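Local structure of anthranilate-CoA ligase (Stigmatella aurantiaca, 4WV3) at residues Ser431-His436 with Arg474-His479; Leu417-Ile422 with Arg452-Lys457. The protein is a CoA ligase of the ANL superfamily of AMP-binding enzymes, built from a large N-terminal domain and a smaller C-terminal domain. All coordinates share one frame; numbering follows the deposited sequence.

Contact 1 of 2, residues Ser431-His436 with Arg474-His479; sequences STLIQH and RQITDH
Two histidines reach across from the two segments by the same choice of first torsion: the rings of His436 (chi1 -167°) and His479 both swing out opposite their own main-chain nitrogens, and each finds an oxygen of the facing segment. The example shows how polar groups can join a helix and the turn after it to a neighbouring helix in a small alpha/beta domain, here the C-terminal domain of an ANL enzyme, where helix 426-433 and the type I turn Leu433-His436 lie beside helix 470-483. His479 NE2 donates to Thr432 O at 2.8 Å. The oxygen lies in the plane of the imidazole, but the donor stands above the carbonyl plane. Gln435 N reaches the same oxygen at 3.2 Å from the other face of that plane, so the Thr432 carbonyl takes two bonds. The CG2 methyl of Thr432 rests 3.6 Å from His479 NE2, while Thr432 OG1 turns back to Glu428 O. Gln435 brings OE1 to the edge of the His479 ring, 3.2 Å from CE1, its amide plane turned 56° from the ring; this oxygen also receives a weak bond from Lys483. One helical turn before His479, the extended side chain of Gln475 crosses His436 at about a right angle. The His436 ring is gripped at both nitrogens, since ND1 accepts from Ala438 N while NE2 donates to Gln475, which fixes its rotation. Ile476 CG1 lies over one face, toward the rim, 4.3 Å from CD2. Beside the polar pairs Leu433 CD2 meets Ile476 CG2 at 3.7 Å, and Leu433 continues onto Cys442 and Val444 of strand 439-448. In the bond from His436 NE2 to Gln475 OE1, 3.0 Å long with an N-H...O angle of 152°, the donor sits on an in-plane lone pair of the amide oxygen.

Contact 2 of 2, residues Leu417-Ile422 with Arg452-Lys457; sequences LKVGGI and RLIKPK
Leu417 and Val419 bear on the nearly flat, puckered pyrrolidine ring of Pro456, and of the two Val419 alone also touches the peptide carbonyl of Ile454. Leu417 CD1 lies over one face of the proline ring, 3.9 Å from Pro456 CG, and Val419 CG2 comes from the same side but out toward the rim, 3.9 Å from Pro456 CD. Val419 holds CG1 opposite its backbone nitrogen (chi1 -179°), which turns both methyls to the carbonyl: Ile454 O is 3.4 Å from Val419 CG2 and 3.7 Å from Val419 CG1. Leu417 reaches Pro456 with CG lodged between its backbone nitrogen and carbonyl carbon, chi1 38°, and its side chain crosses the proline at about a right angle. The segment carrying these two residues is one arm of a two-stranded beta hairpin, closed by a type I' turn from Val419 to Ile422 within the sequence region known in ANL enzymes as core motif A8. Val419 N donates to Ile422 O at 2.9 Å, and Gly420 and Gly421 take the positive phi angles at the corner; at Gly421 a beta carbon would press on the carbonyl oxygen of Gly420. Strand 417-419 passes strand 454-457 at 120° with axes 6.1 Å apart, and no hydrogen bond joins the two segments; side chains make the contact with the three-stranded sheet of the C-terminal domain. Ile454 CG2 comes up against Lys418 O at 3.6 Å. Lys455, bent at chi2 and chi4, brushes Val419 CG1 with its CD at 4.0 Å before its NZ forms a salt bridge to Asp449.

Contacts 1 and 2 interleave along the chain: the hairpin of contact 2 precedes helix 426-433 of contact 1, and strand 454-462 leads on to helix 470-483. Their centres lie 19 Å apart and their nearest atoms about 7 Å, without touching, yet strand 439-448 connects them, because Val444 is packed by Leu433 from contact 1 and by Pro456 from contact 2. Both are peripheral, 29 and 30 Å from the centre of the chain on the same side of it. The pocket for 5'-o-[(s)-[(2-aminobenzoyl)oxy](hydroxy)phosphoryl]adenosine comprises 23 residues between positions 175 and 506, and nothing identifies either contact as part of it.

Contact 1 of 2, residues Ser431-His436 with Arg474-His479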
loop_
_atom_site.group_PDB
_atom_site.type_symbol
_atom_site.label_atom_id
_atom_site.label_comp_id
_atom_site.label_asym_id
_atom_site.label_seq_id
_atom_site.Cartn_x
_atom_site.Cartn_y
_atom_site.Cartn_z
ATOM N N SER A 431 9.777 7.244 -16.464
ATOM C CA SER A 431 10.325 5.930 -16.788
ATOM C C SER A 431 11.510 6.048 -17.736
ATOM O O SER A 431 12.423 5.223 -17.712
ATOM C CB SER A 431 9.248 5.038 -17.409
ATOM O OG SER A 431 9.785 3.788 -17.802
ATOM N N THR A 432 11.488 7.079 -18.575
ATOM C CA THR A 432 12.573 7.330 -19.511
ATOM C C THR A 432 13.775 7.933 -18.792
ATOM O O THR A 432 14.917 7.544 -19.036
ATOM C CB THR A 432 12.127 8.270 -20.649
ATOM O OG1 THR A 432 11.106 7.631 -21.425
ATOM C CG2 THR A 432 13.300 8.616 -21.552
ATOM N N LEU A 433 13.508 8.881 -17.899
ATOM C CA LEU A 433 14.560 9.546 -17.138
ATOM C C LEU A 433 15.338 8.568 -16.261
ATOM O O LEU A 433 16.555 8.682 -16.116
ATOM C CB LEU A 433 13.968 10.659 -16.270
ATOM C CG LEU A 433 13.453 11.905 -16.990
ATOM C CD1 LEU A 433 12.557 12.716 -16.072
ATOM C CD2 LEU A 433 14.617 12.750 -17.472
ATOM N N ILE A 434 14.630 7.602 -15.685
ATOM C CA ILE A 434 15.245 6.662 -14.753
ATOM C C ILE A 434 16.150 5.653 -15.465
ATOM O O ILE A 434 16.919 4.937 -14.824
ATOM C CB ILE A 434 14.180 5.928 -13.906
ATOM C CG1 ILE A 434 14.764 5.508 -12.554
ATOM C CG2 ILE A 434 13.604 4.742 -14.669
ATOM C CD1 ILE A 434 13.744 4.919 -11.603
ATOM N N GLN A 435 16.060 5.606 -16.792
ATOM C CA GLN A 435 16.930 4.743 -17.585
ATOM C C GLN A 435 18.386 5.186 -17.480
ATOM O O GLN A 435 19.299 4.363 -17.551
ATOM C CB GLN A 435 16.492 4.721 -19.050
ATOM C CG GLN A 435 15.184 3.990 -19.297
ATOM C CD GLN A 435 14.762 4.026 -20.752
ATOM O OE1 GLN A 435 15.318 4.779 -21.553
ATOM N NE2 GLN A 435 13.776 3.211 -21.102
ATOM N N HIS A 436 18.599 6.489 -17.313
ATOM C CA HIS A 436 19.944 7.016 -17.123
ATOM C C HIS A 436 20.489 6.554 -15.775
ATOM O O HIS A 436 19.837 6.728 -14.745
ATOM C CB HIS A 436 19.951 8.542 -17.208
ATOM C CG HIS A 436 21.321 9.131 -17.338
ATOM N ND1 HIS A 436 22.196 9.222 -16.276
ATOM C CD2 HIS A 436 21.972 9.648 -18.406
ATOM C CE1 HIS A 436 23.323 9.774 -16.683
ATOM N NE2 HIS A 436 23.214 10.043 -17.972
ATOM N N ARG A 474 23.382 17.592 -20.104
ATOM C CA ARG A 474 23.422 17.346 -21.539
ATOM C C ARG A 474 23.080 15.893 -21.866
ATOM O O ARG A 474 22.356 15.620 -22.824
ATOM C CB ARG A 474 24.798 17.715 -22.096
ATOM C CG ARG A 474 24.975 17.452 -23.580
ATOM C CD ARG A 474 26.270 18.067 -24.087
ATOM N NE ARG A 474 27.408 17.711 -23.245
ATOM C CZ ARG A 474 28.321 18.577 -22.815
ATOM N NH1 ARG A 474 28.233 19.858 -23.150
ATOM N NH2 ARG A 474 29.323 18.164 -22.051
ATOM N N GLN A 475 23.597 14.967 -21.063
ATOM C CA GLN A 475 23.322 13.544 -21.251
ATOM C C GLN A 475 21.841 13.233 -21.063
ATOM O O GLN A 475 21.235 12.540 -21.878
ATOM C CB GLN A 475 24.157 12.696 -20.289
ATOM C CG GLN A 475 25.650 12.709 -20.573
ATOM C CD GLN A 475 26.435 11.852 -19.600
ATOM O OE1 GLN A 475 25.883 10.960 -18.956
ATOM N NE2 GLN A 475 27.730 12.121 -19.485
ATOM N N ILE A 476 21.267 13.750 -19.980
ATOM C CA ILE A 476 19.849 13.561 -19.696
ATOM C C ILE A 476 18.995 14.219 -20.776
ATOM O O ILE A 476 17.972 13.673 -21.194
ATOM C CB ILE A 476 19.474 14.124 -18.308
ATOM C CG1 ILE A 476 20.193 13.344 -17.207
ATOM C CG2 ILE A 476 17.972 14.071 -18.088
ATOM C CD1 ILE A 476 19.850 13.805 -15.806
ATOM N N THR A 477 19.431 15.388 -21.234
ATOM C CA THR A 477 18.734 16.110 -22.292
ATOM C C THR A 477 18.738 15.323 -23.598
ATOM O O THR A 477 17.700 15.161 -24.238
ATOM C CB THR A 477 19.362 17.496 -22.534
ATOM O OG1 THR A 477 19.307 18.265 -21.327
ATOM C CG2 THR A 477 18.620 18.237 -23.636
ATOM N N ASP A 478 19.911 14.832 -23.987
ATOM C CA ASP A 478 20.047 14.071 -25.226
ATOM C C ASP A 478 19.334 12.725 -25.143
ATOM O O ASP A 478 18.904 12.177 -26.158
ATOM C CB ASP A 478 21.523 13.869 -25.578
ATOM C CG ASP A 478 22.246 15.177 -25.833
ATOM O OD1 ASP A 478 21.565 16.193 -26.093
ATOM O OD2 ASP A 478 23.494 15.189 -25.775
ATOM N N HIS A 479 19.211 12.198 -23.930
ATOM C CA HIS A 479 18.517 10.937 -23.711
ATOM C C HIS A 479 17.014 11.101 -23.915
ATOM O O HIS A 479 16.342 10.197 -24.412
ATOM C CB HIS A 479 18.805 10.408 -22.304
ATOM C CG HIS A 479 18.055 9.161 -21.960
ATOM N ND1 HIS A 479 18.209 7.982 -22.659
ATOM C CD2 HIS A 479 17.146 8.907 -20.989
ATOM C CE1 HIS A 479 17.427 7.056 -22.133
ATOM N NE2 HIS A 479 16.771 7.592 -21.119
#

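Contact 2 of 2, residues Leu417-Ile422 with Arg452-Lys457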
loop_
_atom_site.group_PDB
_atom_site.type_symbol
_atom_site.label_atom_id
_atom_site.label_comp_id
_atom_site.label_asym_id
_atom_site.label_seq_id
_atom_site.Cartn_x
_atom_site.Cartn_y
_atom_site.Cartn_z
ATOM N N LEU A 417 -0.429 15.842 -17.542
ATOM C CA LEU A 417 -0.207 17.214 -17.978
ATOM C C LEU A 417 -0.548 17.391 -19.456
ATOM O O LEU A 417 -0.299 16.505 -20.272
ATOM C CB LEU A 417 1.228 17.672 -17.684
ATOM C CG LEU A 417 2.398 16.697 -17.843
ATOM C CD1 LEU A 417 3.663 17.458 -18.201
ATOM C CD2 LEU A 417 2.618 15.900 -16.565
ATOM N N LYS A 418 -1.132 18.539 -19.784
ATOM C CA LYS A 418 -1.539 18.832 -21.153
ATOM C C LYS A 418 -0.591 19.834 -21.800
ATOM O O LYS A 418 -0.571 21.010 -21.434
ATOM C CB LYS A 418 -2.971 19.373 -21.179
ATOM C CG LYS A 418 -3.455 19.782 -22.561
ATOM C CD LYS A 418 -4.786 20.517 -22.492
ATOM C CE LYS A 418 -5.912 19.600 -22.044
ATOM N NZ LYS A 418 -6.170 18.515 -23.031
ATOM N N VAL A 419 0.194 19.365 -22.764
ATOM C CA VAL A 419 1.142 20.226 -23.460
ATOM C C VAL A 419 0.768 20.390 -24.929
ATOM O O VAL A 419 0.944 19.473 -25.731
ATOM C CB VAL A 419 2.578 19.685 -23.352
ATOM C CG1 VAL A 419 3.551 20.614 -24.063
ATOM C CG2 VAL A 419 2.969 19.513 -21.893
ATOM N N GLY A 420 0.249 21.564 -25.275
ATOM C CA GLY A 420 -0.150 21.852 -26.641
ATOM C C GLY A 420 -1.385 21.077 -27.059
ATOM O O GLY A 420 -1.526 20.696 -28.222
ATOM N N GLY A 421 -2.279 20.841 -26.106
ATOM C CA GLY A 421 -3.505 20.109 -26.372
ATOM C C GLY A 421 -3.342 18.611 -26.203
ATOM O O GLY A 421 -4.311 17.899 -25.939
ATOM N N ILE A 422 -2.111 18.133 -26.354
ATOM C CA ILE A 422 -1.817 16.710 -26.242
ATOM C C ILE A 422 -1.502 16.332 -24.799
ATOM O O ILE A 422 -0.748 17.027 -24.118
ATOM C CB ILE A 422 -0.621 16.316 -27.127
ATOM C CG1 ILE A 422 -0.666 17.072 -28.456
ATOM C CG2 ILE A 422 -0.598 14.811 -27.350
ATOM C CD1 ILE A 422 0.548 16.843 -29.328
ATOM N N ARG A 452 2.881 31.013 -19.773
ATOM C CA ARG A 452 1.818 30.269 -19.100
ATOM C C ARG A 452 1.299 29.084 -19.915
ATOM O O ARG A 452 0.142 28.682 -19.793
ATOM C CB ARG A 452 0.689 31.204 -18.656
ATOM C CG ARG A 452 1.162 32.250 -17.658
ATOM C CD ARG A 452 0.085 33.262 -17.316
ATOM N NE ARG A 452 0.608 34.312 -16.446
ATOM C CZ ARG A 452 -0.093 35.364 -16.036
ATOM N NH1 ARG A 452 -1.355 35.512 -16.414
ATOM N NH2 ARG A 452 0.470 36.270 -15.246
ATOM N N LEU A 453 2.178 28.533 -20.746
ATOM C CA LEU A 453 1.918 27.276 -21.433
ATOM C C LEU A 453 2.549 26.158 -20.616
ATOM O O LEU A 453 3.759 26.162 -20.384
ATOM C CB LEU A 453 2.518 27.299 -22.841
ATOM C CG LEU A 453 1.597 27.667 -24.006
ATOM C CD1 LEU A 453 0.663 28.807 -23.635
ATOM C CD2 LEU A 453 2.425 28.030 -25.230
ATOM N N ILE A 454 1.729 25.212 -20.169
ATOM C CA ILE A 454 2.213 24.135 -19.308
ATOM C C ILE A 454 3.257 23.280 -20.022
ATOM O O ILE A 454 3.030 22.788 -21.130
ATOM C CB ILE A 454 1.057 23.263 -18.752
ATOM C CG1 ILE A 454 0.567 23.812 -17.407
ATOM C CG2 ILE A 454 1.507 21.822 -18.553
ATOM C CD1 ILE A 454 0.027 25.227 -17.461
ATOM N N LYS A 455 4.414 23.144 -19.381
ATOM C CA LYS A 455 5.522 22.364 -19.913
ATOM C C LYS A 455 6.018 21.403 -18.840
ATOM O O LYS A 455 5.916 21.696 -17.648
ATOM C CB LYS A 455 6.659 23.287 -20.351
ATOM C CG LYS A 455 6.276 24.277 -21.437
ATOM C CD LYS A 455 5.897 23.563 -22.722
ATOM C CE LYS A 455 5.411 24.548 -23.772
ATOM N NZ LYS A 455 6.443 25.572 -24.094
ATOM N N PRO A 456 6.552 20.246 -19.258
ATOM C CA PRO A 456 7.045 19.253 -18.300
ATOM C C PRO A 456 8.268 19.741 -17.529
ATOM O O PRO A 456 9.217 20.245 -18.129
ATOM C CB PRO A 456 7.435 18.068 -19.192
ATOM C CG PRO A 456 6.680 18.269 -20.462
ATOM C CD PRO A 456 6.609 19.751 -20.644
ATOM N N LYS A 457 8.234 19.597 -16.209
ATOM C CA LYS A 457 9.400 19.865 -15.377
ATOM C C LYS A 457 9.772 18.614 -14.592
ATOM O O LYS A 457 8.917 17.991 -13.964
ATOM C CB LYS A 457 9.137 21.021 -14.414
ATOM C CG LYS A 457 10.208 21.166 -13.345
ATOM C CD LYS A 457 9.980 22.393 -12.482
ATOM C CE LYS A 457 10.108 23.671 -13.292
ATOM N NZ LYS A 457 10.005 24.881 -12.429
#